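Local coordinates for saposin-like protein (Necator americanus, PDB 3S63), which probably binds lipids and interacts with membranes as a member of the saposin-like family, at residues K4-L9 and M78-P83; I12-V17 and R62-G67; H37-H42 and R48-M53. All blocks are in the same frame, centred on the assembly; numbering follows the deposited sequence.

Contact 1: K4-L9 and M78-P83; sequences KETCDL and MRECNP
Cys7 and Cys81 meet in one of the disulfides that fasten the first helix of a saposin fold to the C-terminal part of the chain, and this contact illustrates how a cross-link and its flanking side chains share a junction. The two SG atoms lie 2.0 Å apart, and a torsion of 91° about the S-S bond gives the bridge a right-handed twist. Its halves leave the backbone differently: SG of Cys7 is anti to its own N (chi1 174°), whereas SG of Cys81 stands beside N and anti to the carbonyl carbon. Met72 of helix 71-77 packs against both cysteines.

One residue earlier on each side, Thr6 and Glu80 cross obliquely. The methyl of Thr6 is the branch that faces the carboxylate, with CG2 3.1 Å from Glu80 OE1, while its hydroxyl turns back to the carbonyl of Thr2. The bent chain of Glu80 brings OE1 to this methyl, and the same oxygen is paired with Arg48 of helix 46-65. The threonine methyl therefore flanks a salt bridge without supplying a hydrogen bond to it.

The incoming chain reaches this position through a Schellman motif that ends helix 71-77, where Arg79 has positive phi and turns the chain out of the helix just before Glu80. No conventional hydrogen bond joins the two segments; beside the disulfide, the backbone approach is a CA-H...O contact in which Glu80 O lies 3.2 Å from Cys7 CA.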
loop_
_atom_site.group_PDB
_atom_site.type_symbol
_atom_site.label_atom_id
_atom_site.label_comp_id
_atom_site.label_asym_id
_atom_site.label_seq_id
_atom_site.Cartn_x
_atom_site.Cartn_y
_atom_site.Cartn_z
ATOM N N LYS A 4 -11.312 1.953 -9.987
ATOM C CA LYS A 4 -11.441 0.633 -9.374
ATOM C C LYS A 4 -10.074 -0.043 -9.294
ATOM O O LYS A 4 -9.607 -0.426 -8.223
ATOM C CB LYS A 4 -12.411 -0.237 -10.176
ATOM C CG LYS A 4 -12.642 -1.626 -9.591
ATOM C CD LYS A 4 -14.059 -1.764 -9.021
ATOM C CE LYS A 4 -14.096 -2.612 -7.736
ATOM N NZ LYS A 4 -13.533 -3.981 -7.954
ATOM N N GLU A 5 -9.433 -0.179 -10.444
ATOM C CA GLU A 5 -8.093 -0.722 -10.505
ATOM C C GLU A 5 -7.199 -0.023 -9.501
ATOM O O GLU A 5 -6.528 -0.665 -8.700
ATOM C CB GLU A 5 -7.542 -0.563 -11.916
ATOM C CG GLU A 5 -8.341 -1.334 -12.951
ATOM C CD GLU A 5 -7.871 -1.091 -14.370
ATOM O OE1 GLU A 5 -8.478 -1.659 -15.297
ATOM O OE2 GLU A 5 -6.897 -0.335 -14.565
ATOM N N THR A 6 -7.197 1.300 -9.539
ATOM C CA THR A 6 -6.349 2.096 -8.663
ATOM C C THR A 6 -6.581 1.781 -7.191
ATOM O O THR A 6 -5.642 1.748 -6.400
ATOM C CB THR A 6 -6.597 3.576 -8.911
ATOM O OG1 THR A 6 -6.271 3.849 -10.266
ATOM C CG2 THR A 6 -5.725 4.434 -8.033
ATOM N N CYS A 7 -7.833 1.556 -6.827
ATOM C CA CYS A 7 -8.159 1.176 -5.468
ATOM C C CYS A 7 -7.678 -0.250 -5.176
ATOM O O CYS A 7 -7.001 -0.498 -4.175
ATOM C CB CYS A 7 -9.665 1.290 -5.232
ATOM S SG CYS A 7 -10.204 0.676 -3.638
ATOM N N ASP A 8 -8.037 -1.182 -6.056
ATOM C CA ASP A 8 -7.604 -2.559 -5.915
ATOM C C ASP A 8 -6.080 -2.613 -5.778
ATOM O O ASP A 8 -5.551 -3.202 -4.839
ATOM C CB ASP A 8 -8.083 -3.402 -7.102
ATOM C CG ASP A 8 -9.601 -3.617 -7.105
ATOM O OD1 ASP A 8 -10.267 -3.328 -6.091
ATOM O OD2 ASP A 8 -10.134 -4.092 -8.127
ATOM N N LEU A 9 -5.371 -1.968 -6.698
ATOM C CA LEU A 9 -3.917 -1.982 -6.668
ATOM C C LEU A 9 -3.335 -1.456 -5.349
ATOM O O LEU A 9 -2.350 -1.980 -4.839
ATOM C CB LEU A 9 -3.338 -1.235 -7.873
ATOM C CG LEU A 9 -3.681 -1.886 -9.218
ATOM C CD1 LEU A 9 -2.909 -1.239 -10.326
ATOM C CD2 LEU A 9 -3.368 -3.365 -9.194
ATOM N N MET A 78 -5.542 7.716 2.133
ATOM C CA MET A 78 -4.698 8.253 1.083
ATOM C C MET A 78 -5.561 8.665 -0.088
ATOM O O MET A 78 -5.078 9.242 -1.054
ATOM C CB MET A 78 -3.696 7.194 0.648
ATOM C CG MET A 78 -2.818 6.718 1.786
ATOM S SD MET A 78 -1.333 5.877 1.260
ATOM C CE MET A 78 -2.004 4.382 0.542
ATOM N N ARG A 79 -6.848 8.358 0.018
ATOM C CA ARG A 79 -7.839 8.716 -0.993
ATOM C C ARG A 79 -7.583 8.002 -2.324
ATOM O O ARG A 79 -7.999 8.473 -3.385
ATOM C CB ARG A 79 -7.959 10.260 -1.163
ATOM N N GLU A 80 -6.908 6.853 -2.252
ATOM C CA GLU A 80 -6.742 5.966 -3.408
ATOM C C GLU A 80 -7.911 4.996 -3.475
ATOM O O GLU A 80 -8.036 4.205 -4.410
ATOM C CB GLU A 80 -5.429 5.196 -3.327
ATOM C CG GLU A 80 -4.193 6.059 -3.557
ATOM C CD GLU A 80 -4.115 6.605 -4.979
ATOM O OE1 GLU A 80 -3.865 5.810 -5.912
ATOM O OE2 GLU A 80 -4.307 7.828 -5.156
ATOM N N CYS A 81 -8.753 5.065 -2.449
ATOM C CA CYS A 81 -10.027 4.369 -2.404
ATOM C C CYS A 81 -11.032 5.384 -1.913
ATOM O O CYS A 81 -10.704 6.228 -1.082
ATOM C CB CYS A 81 -9.971 3.177 -1.442
ATOM S SG CYS A 81 -9.242 1.675 -2.147
ATOM N N ASN A 82 -12.244 5.345 -2.449
ATOM C CA ASN A 82 -13.309 6.197 -1.935
ATOM C C ASN A 82 -14.338 5.274 -1.294
ATOM O O ASN A 82 -14.347 4.069 -1.581
ATOM C CB ASN A 82 -13.924 7.034 -3.054
ATOM N N PRO A 83 -15.182 5.822 -0.399
ATOM C CA PRO A 83 -16.212 5.058 0.322
ATOM C C PRO A 83 -17.080 4.195 -0.602
ATOM O O PRO A 83 -17.563 3.140 -0.185
ATOM C CB PRO A 83 -17.043 6.154 0.988
ATOM C CG PRO A 83 -16.057 7.254 1.231
ATOM C CD PRO A 83 -15.141 7.232 0.033
#

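Contact 2: I12-V17 and R62-G67; sequences IALRTV and REMTDG
Packing of helix 3-20 against the C-terminal end of helix 46-65 is part of the buried interior of the saposin fold, and here it shows how one long, unbranched side chain makes the contact between two short helical segments. The nearest CA atoms across the contact, those of Leu14 and Met64, are 8.8 Å apart. Met64 crosses that distance with a chain extended beyond CG (chi2 -172°, chi3 -165°), which carries its terminal methyl to the surface of helix 3-20.

There the methyl meets backbone and side chain together. CE lies 3.2 Å from Leu14 O and 4.2 Å from Leu14 CB, while Val17 CG1, on the next turn of the same face, approaches CE at 4.4 Å. The methionine end thus rests against the helix backbone between two apolar residues, and the contact between the segments is of van der Waals kind, with no hydrogen bond across it. Phe69, in the loop that follows helix 46-65, touches both Leu14 and Met64 and so extends the cluster. Leu14 also packs on Leu35, Met53 and Val74, which brings all four helices to this one leucine.

Two polar arrangements lie within the segments. On helix 46-65, away from the interface, the exposed Arg62 forms a salt bridge with its neighbour Glu63, holding it side-on with NE and NH2 both directed to OE2 from the guanidinium edge. On helix 3-20, Ile12 O accepts twice, and its donors arrive from opposite faces of the carbonyl plane: Thr16 N at 3.0 Å and Thr16 OG1 at 2.8 Å.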
loop_
_atom_site.group_PDB
_atom_site.type_symbol
_atom_site.label_atom_id
_atom_site.label_comp_id
_atom_site.label_asym_id
_atom_site.label_seq_id
_atom_site.Cartn_x
_atom_site.Cartn_y
_atom_site.Cartn_z
ATOM N N ILE A 12 -3.810 -4.574 -2.991
ATOM C CA ILE A 12 -2.924 -5.660 -3.348
ATOM C C ILE A 12 -1.478 -5.374 -2.939
ATOM O O ILE A 12 -0.787 -6.241 -2.416
ATOM C CB ILE A 12 -2.989 -5.895 -4.862
ATOM C CG1 ILE A 12 -4.428 -6.237 -5.266
ATOM C CG2 ILE A 12 -2.022 -6.976 -5.285
ATOM C CD1 ILE A 12 -4.627 -6.331 -6.768
ATOM N N ALA A 13 -1.025 -4.152 -3.193
ATOM C CA ALA A 13 0.353 -3.781 -2.939
ATOM C C ALA A 13 0.660 -3.764 -1.459
ATOM O O ALA A 13 1.681 -4.285 -1.031
ATOM C CB ALA A 13 0.667 -2.425 -3.564
ATOM N N LEU A 14 -0.213 -3.158 -0.670
ATOM C CA LEU A 14 0.036 -3.015 0.759
ATOM C C LEU A 14 -0.096 -4.343 1.490
ATOM O O LEU A 14 0.542 -4.574 2.517
ATOM C CB LEU A 14 -0.938 -2.010 1.370
ATOM C CG LEU A 14 -0.768 -0.567 0.932
ATOM C CD1 LEU A 14 -1.440 0.324 1.931
ATOM C CD2 LEU A 14 0.704 -0.238 0.829
ATOM N N ARG A 15 -0.951 -5.208 0.964
ATOM C CA ARG A 15 -1.249 -6.479 1.601
ATOM C C ARG A 15 -0.126 -7.455 1.338
ATOM O O ARG A 15 0.278 -8.210 2.217
ATOM C CB ARG A 15 -2.550 -7.026 1.033
ATOM C CG ARG A 15 -2.933 -8.386 1.545
ATOM C CD ARG A 15 -3.147 -9.328 0.379
ATOM N NE ARG A 15 -4.536 -9.365 -0.064
ATOM C CZ ARG A 15 -4.908 -9.452 -1.337
ATOM N NH1 ARG A 15 -3.989 -9.486 -2.300
ATOM N NH2 ARG A 15 -6.198 -9.493 -1.647
ATOM N N THR A 16 0.368 -7.425 0.106
ATOM C CA THR A 16 1.464 -8.272 -0.328
ATOM C C THR A 16 2.744 -7.954 0.447
ATOM O O THR A 16 3.426 -8.857 0.913
ATOM C CB THR A 16 1.687 -8.138 -1.848
ATOM O OG1 THR A 16 0.577 -8.721 -2.545
ATOM C CG2 THR A 16 2.934 -8.858 -2.277
ATOM N N VAL A 17 3.054 -6.671 0.602
ATOM C CA VAL A 17 4.222 -6.254 1.372
ATOM C C VAL A 17 4.051 -6.545 2.869
ATOM O O VAL A 17 5.016 -6.896 3.551
ATOM C CB VAL A 17 4.544 -4.758 1.170
ATOM C CG1 VAL A 17 5.566 -4.280 2.205
ATOM C CG2 VAL A 17 5.009 -4.491 -0.272
ATOM N N ARG A 62 3.167 3.263 10.081
ATOM C CA ARG A 62 2.397 3.330 11.320
ATOM C C ARG A 62 1.226 2.363 11.327
ATOM O O ARG A 62 1.047 1.627 12.286
ATOM C CB ARG A 62 1.876 4.738 11.545
ATOM C CG ARG A 62 1.100 4.909 12.821
ATOM C CD ARG A 62 0.497 6.292 12.866
ATOM N NE ARG A 62 -0.672 6.392 11.995
ATOM C CZ ARG A 62 -1.269 7.528 11.655
ATOM N NH1 ARG A 62 -0.819 8.699 12.086
ATOM N NH2 ARG A 62 -2.319 7.489 10.870
ATOM N N GLU A 63 0.436 2.356 10.259
ATOM C CA GLU A 63 -0.766 1.525 10.215
ATOM C C GLU A 63 -0.447 0.038 10.164
ATOM O O GLU A 63 -1.187 -0.790 10.690
ATOM C CB GLU A 63 -1.639 1.891 9.015
ATOM C CG GLU A 63 -2.173 3.291 9.057
ATOM C CD GLU A 63 -3.103 3.516 10.216
ATOM O OE1 GLU A 63 -4.046 2.719 10.369
ATOM O OE2 GLU A 63 -2.893 4.487 10.971
ATOM N N MET A 64 0.652 -0.293 9.508
ATOM C CA MET A 64 1.054 -1.675 9.366
ATOM C C MET A 64 1.536 -2.248 10.690
ATOM O O MET A 64 1.248 -3.399 11.001
ATOM C CB MET A 64 2.153 -1.794 8.318
ATOM C CG MET A 64 1.666 -2.132 6.935
ATOM S SD MET A 64 3.041 -2.482 5.802
ATOM C CE MET A 64 2.173 -2.382 4.237
ATOM N N THR A 65 2.263 -1.444 11.464
ATOM C CA THR A 65 2.919 -1.915 12.685
ATOM C C THR A 65 2.043 -1.841 13.952
ATOM O O THR A 65 2.436 -2.319 15.029
ATOM C CB THR A 65 4.247 -1.164 12.933
ATOM O OG1 THR A 65 3.997 0.238 13.043
ATOM C CG2 THR A 65 5.199 -1.402 11.807
ATOM N N ASP A 66 0.866 -1.233 13.808
ATOM C CA ASP A 66 -0.121 -1.109 14.879
ATOM C C ASP A 66 -0.885 -2.417 15.073
ATOM O O ASP A 66 -1.466 -2.643 16.120
ATOM C CB ASP A 66 -1.118 0.011 14.554
ATOM C CG ASP A 66 -0.689 1.368 15.096
ATOM O OD1 ASP A 66 -1.507 2.308 15.094
ATOM O OD2 ASP A 66 0.460 1.501 15.542
ATOM N N GLY A 67 -0.903 -3.274 14.061
ATOM C CA GLY A 67 -1.576 -4.553 14.180
ATOM C C GLY A 67 -2.967 -4.537 13.580
ATOM O O GLY A 67 -3.519 -5.574 13.198
#

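Contact 3: H37-H42 and R48-M53; sequences HECKRH and RCLLLM
The carbonyl oxygen of Cys49, the residue whose sulfur is bonded to Cys39, accepts the amide of Met53 at 2.9 Å and a weaker bond from the amide of Leu52. This helical bonding fixes the frame from which Cys49 reaches across to helix 28-39. The disulfide is the central cross-link of the saposin fold, tying the end of one helix to the start of the next across a short connection.

SG of Cys39 and SG of Cys49 are 2.0 Å apart, and the S-S torsion of -73° makes the bridge left-handed. Both cysteines point toward the opposite segment from their backbones, but they turn differently: Cys49 holds SG anti to its N (chi1 -173°), while in Cys39 the sulfur stands beside N.

Apolar groups gather round the bridge. Leu50 sends CD2 to 3.8 Å from Cys39 CB, so one branch of the leucine lies against the cysteine methylene. From the next turn of the helix, Met53 presents its CG at 3.8 Å from Cys39 SG; its chain then bends at chi2, and the residue also packs on Leu35 of helix 28-39 and on Ile60 further along its own helix. At the exposed margin, the aliphatic part of Lys40 passes Leu50, with CE 4.3 Å from CD2.

Beyond Cys39 the chain leaves the helix in a type I turn to His42. Across the segments there is no hydrogen bond or salt bridge. Cohesion here is covalent and apolar, which implies a junction that should depend little on the protonation of nearby groups.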
loop_
_atom_site.group_PDB
_atom_site.type_symbol
_atom_site.label_atom_id
_atom_site.label_comp_id
_atom_site.label_asym_id
_atom_site.label_seq_id
_atom_site.Cartn_x
_atom_site.Cartn_y
_atom_site.Cartn_z
ATOM N N HIS A 37 9.946 -2.229 -4.392
ATOM C CA HIS A 37 10.055 -3.482 -5.145
ATOM C C HIS A 37 8.679 -3.976 -5.580
ATOM O O HIS A 37 8.501 -4.476 -6.686
ATOM C CB HIS A 37 10.780 -4.560 -4.312
ATOM C CG HIS A 37 10.761 -5.929 -4.934
ATOM N ND1 HIS A 37 9.677 -6.780 -4.839
ATOM C CD2 HIS A 37 11.691 -6.591 -5.664
ATOM C CE1 HIS A 37 9.936 -7.902 -5.489
ATOM N NE2 HIS A 37 11.152 -7.812 -5.998
ATOM N N GLU A 38 7.700 -3.827 -4.702
ATOM C CA GLU A 38 6.372 -4.322 -4.986
ATOM C C GLU A 38 5.664 -3.442 -6.015
ATOM O O GLU A 38 4.844 -3.928 -6.801
ATOM C CB GLU A 38 5.565 -4.438 -3.690
ATOM C CG GLU A 38 4.078 -4.610 -3.901
ATOM C CD GLU A 38 3.707 -5.917 -4.576
ATOM O OE1 GLU A 38 4.434 -6.915 -4.405
ATOM O OE2 GLU A 38 2.670 -5.955 -5.266
ATOM N N CYS A 39 5.985 -2.150 -6.017
ATOM C CA CYS A 39 5.459 -1.225 -7.034
ATOM C C CYS A 39 5.845 -1.644 -8.442
ATOM O O CYS A 39 5.059 -1.507 -9.381
ATOM C CB CYS A 39 5.970 0.189 -6.795
ATOM S SG CYS A 39 5.146 1.005 -5.455
ATOM N N LYS A 40 7.060 -2.164 -8.570
ATOM C CA LYS A 40 7.615 -2.520 -9.867
ATOM C C LYS A 40 7.117 -3.852 -10.424
ATOM O O LYS A 40 7.496 -4.226 -11.517
ATOM C CB LYS A 40 9.144 -2.491 -9.807
ATOM C CG LYS A 40 9.681 -1.167 -9.280
ATOM C CD LYS A 40 11.187 -1.149 -9.135
ATOM C CE LYS A 40 11.636 0.086 -8.343
ATOM N NZ LYS A 40 13.114 0.115 -8.105
ATOM N N ARG A 41 6.268 -4.561 -9.689
ATOM C CA ARG A 41 5.630 -5.762 -10.224
ATOM C C ARG A 41 4.420 -5.412 -11.100
ATOM O O ARG A 41 3.854 -6.283 -11.751
ATOM C CB ARG A 41 5.174 -6.699 -9.093
ATOM C CG ARG A 41 6.288 -7.469 -8.364
ATOM C CD ARG A 41 5.715 -8.420 -7.266
ATOM N NE ARG A 41 4.553 -9.196 -7.720
ATOM C CZ ARG A 41 3.288 -8.971 -7.355
ATOM N NH1 ARG A 41 2.996 -8.002 -6.498
ATOM N NH2 ARG A 41 2.302 -9.725 -7.835
ATOM N N HIS A 42 4.013 -4.145 -11.105
ATOM C CA HIS A 42 2.806 -3.732 -11.829
ATOM C C HIS A 42 3.083 -2.669 -12.897
ATOM O O HIS A 42 3.220 -1.484 -12.579
ATOM C CB HIS A 42 1.750 -3.203 -10.855
ATOM C CG HIS A 42 1.493 -4.103 -9.688
ATOM N ND1 HIS A 42 2.195 -4.008 -8.505
ATOM C CD2 HIS A 42 0.606 -5.113 -9.518
ATOM C CE1 HIS A 42 1.751 -4.920 -7.657
ATOM N NE2 HIS A 42 0.788 -5.605 -8.247
ATOM N N ARG A 48 2.774 5.702 -10.361
ATOM C CA ARG A 48 1.879 6.214 -9.341
ATOM C C ARG A 48 2.161 5.591 -7.972
ATOM O O ARG A 48 2.190 6.279 -6.944
ATOM C CB ARG A 48 0.426 5.951 -9.741
ATOM C CG ARG A 48 -0.569 6.633 -8.819
ATOM C CD ARG A 48 -1.953 6.102 -8.988
ATOM N NE ARG A 48 -2.864 6.873 -8.153
ATOM C CZ ARG A 48 -3.472 7.989 -8.545
ATOM N NH1 ARG A 48 -3.287 8.467 -9.773
ATOM N NH2 ARG A 48 -4.269 8.625 -7.714
ATOM N N CYS A 49 2.351 4.280 -7.974
ATOM C CA CYS A 49 2.629 3.537 -6.767
ATOM C C CYS A 49 3.827 4.159 -6.078
ATOM O O CYS A 49 3.783 4.503 -4.898
ATOM C CB CYS A 49 2.932 2.094 -7.152
ATOM S SG CYS A 49 3.134 0.911 -5.794
ATOM N N LEU A 50 4.897 4.324 -6.842
ATOM C CA LEU A 50 6.178 4.775 -6.309
ATOM C C LEU A 50 6.095 6.115 -5.592
ATOM O O LEU A 50 6.751 6.318 -4.569
ATOM C CB LEU A 50 7.225 4.820 -7.434
ATOM C CG LEU A 50 7.795 3.468 -7.887
ATOM C CD1 LEU A 50 8.541 3.606 -9.186
ATOM C CD2 LEU A 50 8.705 2.852 -6.816
ATOM N N LEU A 51 5.293 7.025 -6.136
ATOM C CA LEU A 51 5.090 8.341 -5.539
ATOM C C LEU A 51 4.181 8.263 -4.337
ATOM O O LEU A 51 4.288 9.071 -3.413
ATOM C CB LEU A 51 4.483 9.303 -6.561
ATOM C CG LEU A 51 5.464 9.760 -7.635
ATOM C CD1 LEU A 51 4.752 10.017 -8.939
ATOM C CD2 LEU A 51 6.224 10.988 -7.160
ATOM N N LEU A 52 3.269 7.298 -4.372
ATOM C CA LEU A 52 2.325 7.096 -3.288
ATOM C C LEU A 52 3.071 6.640 -2.052
ATOM O O LEU A 52 2.882 7.194 -0.964
ATOM C CB LEU A 52 1.315 6.030 -3.668
ATOM C CG LEU A 52 -0.160 6.283 -3.379
ATOM C CD1 LEU A 52 -0.825 4.929 -3.210
ATOM C CD2 LEU A 52 -0.337 7.160 -2.147
ATOM N N MET A 53 3.917 5.623 -2.220
ATOM C CA MET A 53 4.690 5.103 -1.099
ATOM C C MET A 53 5.685 6.162 -0.623
ATOM O O MET A 53 5.988 6.245 0.568
ATOM C CB MET A 53 5.422 3.794 -1.461
ATOM C CG MET A 53 4.556 2.743 -2.150
ATOM S SD MET A 53 3.070 2.375 -1.226
ATOM C CE MET A 53 2.043 1.510 -2.411
#

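How the contacts relate
From the N terminus, helix 3-20 supplies the first half of contact 1 and then, about two turns further along, that of contact 2. Helix 28-39 follows and opens contact 3, which closes almost at once, at the beginning of helix 46-65. The far end of that helix closes contact 2, and contact 1 closes last, beyond helix 71-77. The loops therefore enclose one another without crossing: 3 within 2, and 2 within 1. Contacts 1 and 3 meet where Met78 packs on Leu52, whereas Val17 against Glu38 joins contacts 2 and 3. Two disulfide-linked junctions and one apolar helix packing thus tie the ends and the middle of the chain together.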